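Local coordinates for calcineurin-like phosphoesterase domain-containing protein (Aquifex aeolicus, PDB 1XM7) that is of unknown function but, as a member of the calcineurin-like phosphoesterase family, probably acts as a hydrolase, at residues Thr10-Glu15 with Gly51-His56; Glu23-Gly28 with Ala169-Asn174. One frame throughout, in Å; residues are numbered along the deposited sequence.

Contact 1 of 2, residues Thr10-Glu15 with Gly51-His56; sequences THFYHE and GDFTWH
F12 and W55 meet through the backbone: W55 N gives a short bond to F12 O, 2.7 Å. F12 N returns one to F53 O, so a single bridge joins the two loops where F12 passes T54. H11 N adds a third backbone bond, to D52 O. F53 O accepts a second bond, from T10 OG1 at 2.7 Å, in the carbonyl plane and on a lone pair. The threonine hydroxyl also bonds H49.

Among the aromatic contacts, H14 and W55 stack face to face, the imidazole over the six-membered ring with centroids 3.5 Å apart and planes at 6°. H14 CG lies anti to the backbone N (chi1 -170°), which carries the imidazole over the indole, while CB sits over the five-membered ring in a CH-pi contact. H11 lies beside W55 with little overlap; its CD2 is 3.5 Å from W55 CZ3. W55 also stacks on H81. F12 turns its edge to the face of F53 in an offset T-shaped pair, with CE2 3.6 Å from F53 CE1. Helices 29-38 and 63-69 pack against F12. The Y13 and H56 rings meet obliquely: H56 CE1 lies over one face of Y13, and Y13 CB is 3.3 Å from H56 NE2. H56 ND1 bonds N58, and Y13 OH bonds D59.

D9-T10-H11 is the family's D-x-H motif and G51-D52 begins its G-D motif, consistent with metal-site loops; D52 OD2 bonds H81 N. The chemistry implies a junction held by three backbone bonds, with H11, H14 and W55 on one side and F12 and F53 on the other.

Contact 2 of 2, residues Glu23-Gly28 with Ala169-Asn174; sequences EVRFKG and ANVEWN
R25 and E172 form a salt bridge between the loop before helix 29-38 and the 3-10 turn 171-173. R25 NE gives its hydrogen to E172 OE1 at 2.8 Å, almost straight at 178°. The oxygen lies in the guanidinium plane and uses its anti lone pair. The two planes are 72° apart, and only OE1 bonds the guanidinium. R25 bends at chi2 (-77°), and this brings NE to the glutamate.

This is the tight part. V171 CG2 packs 3.3 Å from R25 NH2. NH2 also bonds D9 O and NH1 bonds T10 O, both carbonyls of the family's D-x-H motif, while F29 makes a cation-pi contact.

On the looser side V24 is partly exposed and meets E172 through V24 CG2, 3.3 Å from E172 OE2, while F26-G28 do not touch 169-174. OE2 is held by W150 N, next to H149 of the G-H-x-H motif. The pair thus lies beside the presumed metal-site loops.

A leucine in place of R25 would probably leave the buried carboxylate of E172 without its opposite charge and the carbonyls of D9 and T10 without these donors. The chemistry implies a buried ion pair, in which R25 likely favours the charged form of E172.

From the N terminus, the chain leaves strand 4-7 and enters residues 10-15, then passes helix 17-20 to reach 23-28. After helix 29-38 and strand 46-49 it comes to 51-56, where contact 1 closes a loop with 35 residues between its segments. Contact 2 closes much later, at 169-174, after strand 166-168 of the second sheet. The two loops cross, because 23-28 lies between the segments of contact 1. Contact 1 joins loops that follow neighbouring strands of one sheet. Contact 2 ties the loop before helix 29-38 to the loop after strand 166-168, an outer strand of the second sheet. Their centres are about 12 Å apart, and T10 and V171 touch between them.

Contact 1 of 2, residues Thr10-Glu15 with Gly51-His56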
loop_
_atom_site.group_PDB
_atom_site.type_symbol
_atom_site.label_atom_id
_atom_site.label_comp_id
_atom_site.label_asym_id
_atom_site.label_seq_id
_atom_site.Cartn_x
_atom_site.Cartn_y
_atom_site.Cartn_z
ATOM N N THR A 10 5.319 -2.818 -2.881
ATOM C CA THR A 10 6.716 -2.470 -3.065
ATOM C C THR A 10 7.504 -3.608 -3.716
ATOM O O THR A 10 8.468 -3.367 -4.455
ATOM C CB THR A 10 7.340 -2.083 -1.727
ATOM O OG1 THR A 10 6.938 -3.021 -0.728
ATOM C CG2 THR A 10 6.868 -0.705 -1.316
ATOM N N HIS A 11 7.077 -4.842 -3.454
ATOM C CA HIS A 11 7.721 -6.018 -4.023
ATOM C C HIS A 11 9.241 -5.988 -3.895
ATOM O O HIS A 11 9.959 -6.307 -4.850
ATOM C CB HIS A 11 7.354 -6.167 -5.505
ATOM C CG HIS A 11 6.012 -6.794 -5.747
ATOM N ND1 HIS A 11 4.828 -6.094 -5.649
ATOM C CD2 HIS A 11 5.670 -8.062 -6.083
ATOM C CE1 HIS A 11 3.817 -6.901 -5.914
ATOM N NE2 HIS A 11 4.301 -8.100 -6.180
ATOM N N PHE A 12 9.736 -5.598 -2.726
ATOM C CA PHE A 12 11.174 -5.557 -2.515
ATOM C C PHE A 12 11.751 -6.919 -2.850
ATOM O O PHE A 12 11.232 -7.940 -2.418
ATOM C CB PHE A 12 11.508 -5.217 -1.064
ATOM C CG PHE A 12 11.230 -3.792 -0.691
ATOM C CD1 PHE A 12 11.839 -2.747 -1.379
ATOM C CD2 PHE A 12 10.400 -3.492 0.383
ATOM C CE1 PHE A 12 11.630 -1.423 -0.999
ATOM C CE2 PHE A 12 10.183 -2.171 0.772
ATOM C CZ PHE A 12 10.800 -1.135 0.082
ATOM N N TYR A 13 12.820 -6.921 -3.637
ATOM C CA TYR A 13 13.500 -8.145 -4.028
ATOM C C TYR A 13 12.778 -8.988 -5.059
ATOM O O TYR A 13 13.236 -10.080 -5.391
ATOM C CB TYR A 13 13.815 -8.996 -2.798
ATOM C CG TYR A 13 14.928 -8.429 -1.943
ATOM C CD1 TYR A 13 14.680 -7.952 -0.657
ATOM C CD2 TYR A 13 16.234 -8.375 -2.422
ATOM C CE1 TYR A 13 15.708 -7.441 0.129
ATOM C CE2 TYR A 13 17.266 -7.865 -1.646
ATOM C CZ TYR A 13 16.997 -7.402 -0.379
ATOM O OH TYR A 13 18.020 -6.880 0.365
ATOM N N HIS A 14 11.647 -8.509 -5.561
ATOM C CA HIS A 14 10.948 -9.270 -6.591
ATOM C C HIS A 14 11.533 -8.861 -7.943
ATOM O O HIS A 14 10.889 -8.194 -8.765
ATOM C CB HIS A 14 9.443 -9.014 -6.586
ATOM C CG HIS A 14 8.687 -9.959 -7.471
ATOM N ND1 HIS A 14 7.345 -9.816 -7.752
ATOM C CD2 HIS A 14 9.097 -11.063 -8.143
ATOM C CE1 HIS A 14 6.962 -10.787 -8.562
ATOM N NE2 HIS A 14 8.006 -11.556 -8.813
ATOM N N GLU A 15 12.778 -9.276 -8.134
ATOM C CA GLU A 15 13.581 -9.008 -9.320
ATOM C C GLU A 15 12.847 -9.258 -10.631
ATOM O O GLU A 15 13.017 -8.515 -11.590
ATOM C CB GLU A 15 14.818 -9.894 -9.230
ATOM C CG GLU A 15 15.912 -9.696 -10.242
ATOM C CD GLU A 15 17.067 -10.668 -9.968
ATOM O OE1 GLU A 15 16.895 -11.892 -10.205
ATOM O OE2 GLU A 15 18.138 -10.216 -9.487
ATOM N N GLY A 51 0.147 -3.821 1.572
ATOM C CA GLY A 51 0.254 -5.083 0.865
ATOM C C GLY A 51 1.438 -5.388 -0.028
ATOM O O GLY A 51 1.927 -4.527 -0.755
ATOM N N ASP A 52 1.858 -6.654 0.024
ATOM C CA ASP A 52 2.974 -7.184 -0.748
ATOM C C ASP A 52 4.250 -6.372 -0.545
ATOM O O ASP A 52 4.773 -5.728 -1.449
ATOM C CB ASP A 52 2.571 -7.293 -2.219
ATOM C CG ASP A 52 1.508 -8.370 -2.440
ATOM O OD1 ASP A 52 1.022 -8.539 -3.576
ATOM O OD2 ASP A 52 1.162 -9.059 -1.459
ATOM N N PHE A 53 4.725 -6.444 0.692
ATOM C CA PHE A 53 5.903 -5.762 1.177
ATOM C C PHE A 53 7.195 -6.251 0.541
ATOM O O PHE A 53 7.804 -5.544 -0.268
ATOM C CB PHE A 53 5.972 -5.935 2.698
ATOM C CG PHE A 53 7.228 -5.394 3.320
ATOM C CD1 PHE A 53 7.599 -4.069 3.137
ATOM C CD2 PHE A 53 8.026 -6.202 4.106
ATOM C CE1 PHE A 53 8.740 -3.567 3.728
ATOM C CE2 PHE A 53 9.170 -5.708 4.701
ATOM C CZ PHE A 53 9.528 -4.391 4.513
ATOM N N THR A 54 7.621 -7.456 0.915
ATOM C CA THR A 54 8.860 -8.015 0.387
ATOM C C THR A 54 8.649 -9.377 -0.257
ATOM O O THR A 54 7.774 -10.149 0.163
ATOM C CB THR A 54 9.928 -8.142 1.497
ATOM O OG1 THR A 54 11.173 -8.536 0.916
ATOM C CG2 THR A 54 9.515 -9.159 2.531
ATOM N N TRP A 55 9.461 -9.670 -1.273
ATOM C CA TRP A 55 9.354 -10.933 -1.988
ATOM C C TRP A 55 9.961 -12.086 -1.184
ATOM O O TRP A 55 9.515 -13.220 -1.291
ATOM C CB TRP A 55 10.007 -10.819 -3.372
ATOM C CG TRP A 55 9.351 -11.708 -4.391
ATOM C CD1 TRP A 55 9.941 -12.713 -5.114
ATOM C CD2 TRP A 55 7.959 -11.736 -4.729
ATOM N NE1 TRP A 55 8.994 -13.369 -5.872
ATOM C CE2 TRP A 55 7.773 -12.792 -5.652
ATOM C CE3 TRP A 55 6.853 -10.976 -4.337
ATOM C CZ2 TRP A 55 6.524 -13.109 -6.182
ATOM C CZ3 TRP A 55 5.607 -11.290 -4.865
ATOM C CH2 TRP A 55 5.454 -12.352 -5.779
ATOM N N HIS A 56 10.973 -11.796 -0.379
ATOM C CA HIS A 56 11.594 -12.802 0.478
ATOM C C HIS A 56 12.355 -12.051 1.570
ATOM O O HIS A 56 12.462 -10.826 1.511
ATOM C CB HIS A 56 12.531 -13.703 -0.319
ATOM C CG HIS A 56 13.672 -12.977 -0.954
ATOM N ND1 HIS A 56 14.715 -12.447 -0.224
ATOM C CD2 HIS A 56 13.940 -12.704 -2.253
ATOM C CE1 HIS A 56 15.577 -11.880 -1.048
ATOM N NE2 HIS A 56 15.131 -12.021 -2.284
#

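Contact 2 of 2, residues Glu23-Gly28 with Ala169-Asn174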
loop_
_atom_site.group_PDB
_atom_site.type_symbol
_atom_site.label_atom_id
_atom_site.label_comp_id
_atom_site.label_asym_id
_atom_site.label_seq_id
_atom_site.Cartn_x
_atom_site.Cartn_y
_atom_site.Cartn_z
ATOM N N GLU A 23 7.138 -2.194 -18.485
ATOM C CA GLU A 23 6.639 -0.843 -18.607
ATOM C C GLU A 23 7.069 0.073 -17.460
ATOM O O GLU A 23 7.732 1.082 -17.687
ATOM C CB GLU A 23 5.115 -0.886 -18.678
ATOM C CG GLU A 23 4.540 -1.443 -19.982
ATOM C CD GLU A 23 4.571 -0.418 -21.113
ATOM O OE1 GLU A 23 3.866 -0.630 -22.131
ATOM O OE2 GLU A 23 5.303 0.598 -20.986
ATOM N N VAL A 24 6.701 -0.284 -16.235
ATOM C CA VAL A 24 7.019 0.535 -15.071
ATOM C C VAL A 24 8.206 0.128 -14.211
ATOM O O VAL A 24 8.958 0.980 -13.754
ATOM C CB VAL A 24 5.811 0.636 -14.151
ATOM C CG1 VAL A 24 4.808 1.587 -14.739
ATOM C CG2 VAL A 24 5.187 -0.738 -13.972
ATOM N N ARG A 25 8.358 -1.167 -13.968
ATOM C CA ARG A 25 9.452 -1.658 -13.140
ATOM C C ARG A 25 10.784 -1.652 -13.889
ATOM O O ARG A 25 10.859 -1.969 -15.078
ATOM C CB ARG A 25 9.137 -3.069 -12.632
ATOM C CG ARG A 25 7.888 -3.155 -11.761
ATOM C CD ARG A 25 8.112 -2.648 -10.338
ATOM N NE ARG A 25 6.880 -2.715 -9.547
ATOM C CZ ARG A 25 6.820 -2.672 -8.217
ATOM N NH1 ARG A 25 7.924 -2.560 -7.490
ATOM N NH2 ARG A 25 5.642 -2.745 -7.610
ATOM N N PHE A 26 11.836 -1.305 -13.158
ATOM C CA PHE A 26 13.181 -1.195 -13.699
ATOM C C PHE A 26 14.166 -1.600 -12.620
ATOM O O PHE A 26 13.855 -1.512 -11.435
ATOM C CB PHE A 26 13.423 0.256 -14.043
ATOM C CG PHE A 26 13.168 1.176 -12.886
ATOM C CD1 PHE A 26 14.142 1.376 -11.906
ATOM C CD2 PHE A 26 11.928 1.799 -12.736
ATOM C CE1 PHE A 26 13.884 2.183 -10.792
ATOM C CE2 PHE A 26 11.659 2.613 -11.619
ATOM C CZ PHE A 26 12.638 2.803 -10.649
ATOM N N LYS A 27 15.362 -2.008 -13.026
ATOM C CA LYS A 27 16.383 -2.404 -12.068
ATOM C C LYS A 27 16.710 -1.261 -11.091
ATOM O O LYS A 27 16.864 -0.107 -11.489
ATOM C CB LYS A 27 17.647 -2.848 -12.801
ATOM C CG LYS A 27 18.718 -3.383 -11.867
ATOM C CD LYS A 27 19.868 -4.044 -12.619
ATOM C CE LYS A 27 20.838 -4.709 -11.643
ATOM N NZ LYS A 27 20.139 -5.579 -10.634
ATOM N N GLY A 28 16.802 -1.587 -9.805
ATOM C CA GLY A 28 17.094 -0.571 -8.814
ATOM C C GLY A 28 15.870 0.195 -8.339
ATOM O O GLY A 28 15.990 1.350 -7.922
ATOM N N ALA A 169 -2.705 3.178 -3.714
ATOM C CA ALA A 169 -1.404 3.478 -3.113
ATOM C C ALA A 169 -0.222 2.687 -3.695
ATOM O O ALA A 169 0.910 2.825 -3.228
ATOM C CB ALA A 169 -1.475 3.253 -1.630
ATOM N N ASN A 170 -0.487 1.863 -4.708
ATOM C CA ASN A 170 0.545 1.049 -5.353
ATOM C C ASN A 170 1.637 1.936 -5.936
ATOM O O ASN A 170 1.348 2.892 -6.645
ATOM C CB ASN A 170 -0.082 0.201 -6.466
ATOM C CG ASN A 170 0.916 -0.735 -7.135
ATOM O OD1 ASN A 170 0.596 -1.888 -7.423
ATOM N ND2 ASN A 170 2.119 -0.242 -7.397
ATOM N N VAL A 171 2.889 1.607 -5.643
ATOM C CA VAL A 171 4.024 2.387 -6.129
ATOM C C VAL A 171 3.996 2.636 -7.629
ATOM O O VAL A 171 4.279 3.740 -8.078
ATOM C CB VAL A 171 5.367 1.709 -5.776
ATOM C CG1 VAL A 171 5.593 1.758 -4.281
ATOM C CG2 VAL A 171 5.374 0.270 -6.268
ATOM N N GLU A 172 3.645 1.611 -8.397
ATOM C CA GLU A 172 3.600 1.721 -9.853
ATOM C C GLU A 172 2.693 2.833 -10.391
ATOM O O GLU A 172 2.853 3.273 -11.530
ATOM C CB GLU A 172 3.179 0.386 -10.473
ATOM C CG GLU A 172 4.154 -0.747 -10.238
ATOM C CD GLU A 172 3.850 -1.953 -11.102
ATOM O OE1 GLU A 172 4.535 -2.977 -10.960
ATOM O OE2 GLU A 172 2.927 -1.880 -11.932
ATOM N N TRP A 173 1.743 3.284 -9.584
ATOM C CA TRP A 173 0.837 4.337 -10.026
ATOM C C TRP A 173 1.240 5.706 -9.533
ATOM O O TRP A 173 0.782 6.716 -10.068
ATOM C CB TRP A 173 -0.586 4.071 -9.546
ATOM C CG TRP A 173 -1.284 2.984 -10.282
ATOM C CD1 TRP A 173 -1.624 1.756 -9.799
ATOM C CD2 TRP A 173 -1.750 3.030 -11.638
ATOM N NE1 TRP A 173 -2.275 1.032 -10.768
ATOM C CE2 TRP A 173 -2.368 1.789 -11.908
ATOM C CE3 TRP A 173 -1.706 3.998 -12.651
ATOM C CZ2 TRP A 173 -2.941 1.489 -13.153
ATOM C CZ3 TRP A 173 -2.274 3.699 -13.887
ATOM C CH2 TRP A 173 -2.883 2.453 -14.124
ATOM N N ASN A 174 2.090 5.752 -8.513
ATOM C CA ASN A 174 2.491 7.035 -7.959
ATOM C C ASN A 174 3.972 7.337 -8.080
ATOM O O ASN A 174 4.532 8.056 -7.262
ATOM C CB ASN A 174 2.046 7.126 -6.497
ATOM C CG ASN A 174 0.663 6.543 -6.282
ATOM O OD1 ASN A 174 0.520 5.394 -5.872
ATOM N ND2 ASN A 174 -0.363 7.323 -6.585
#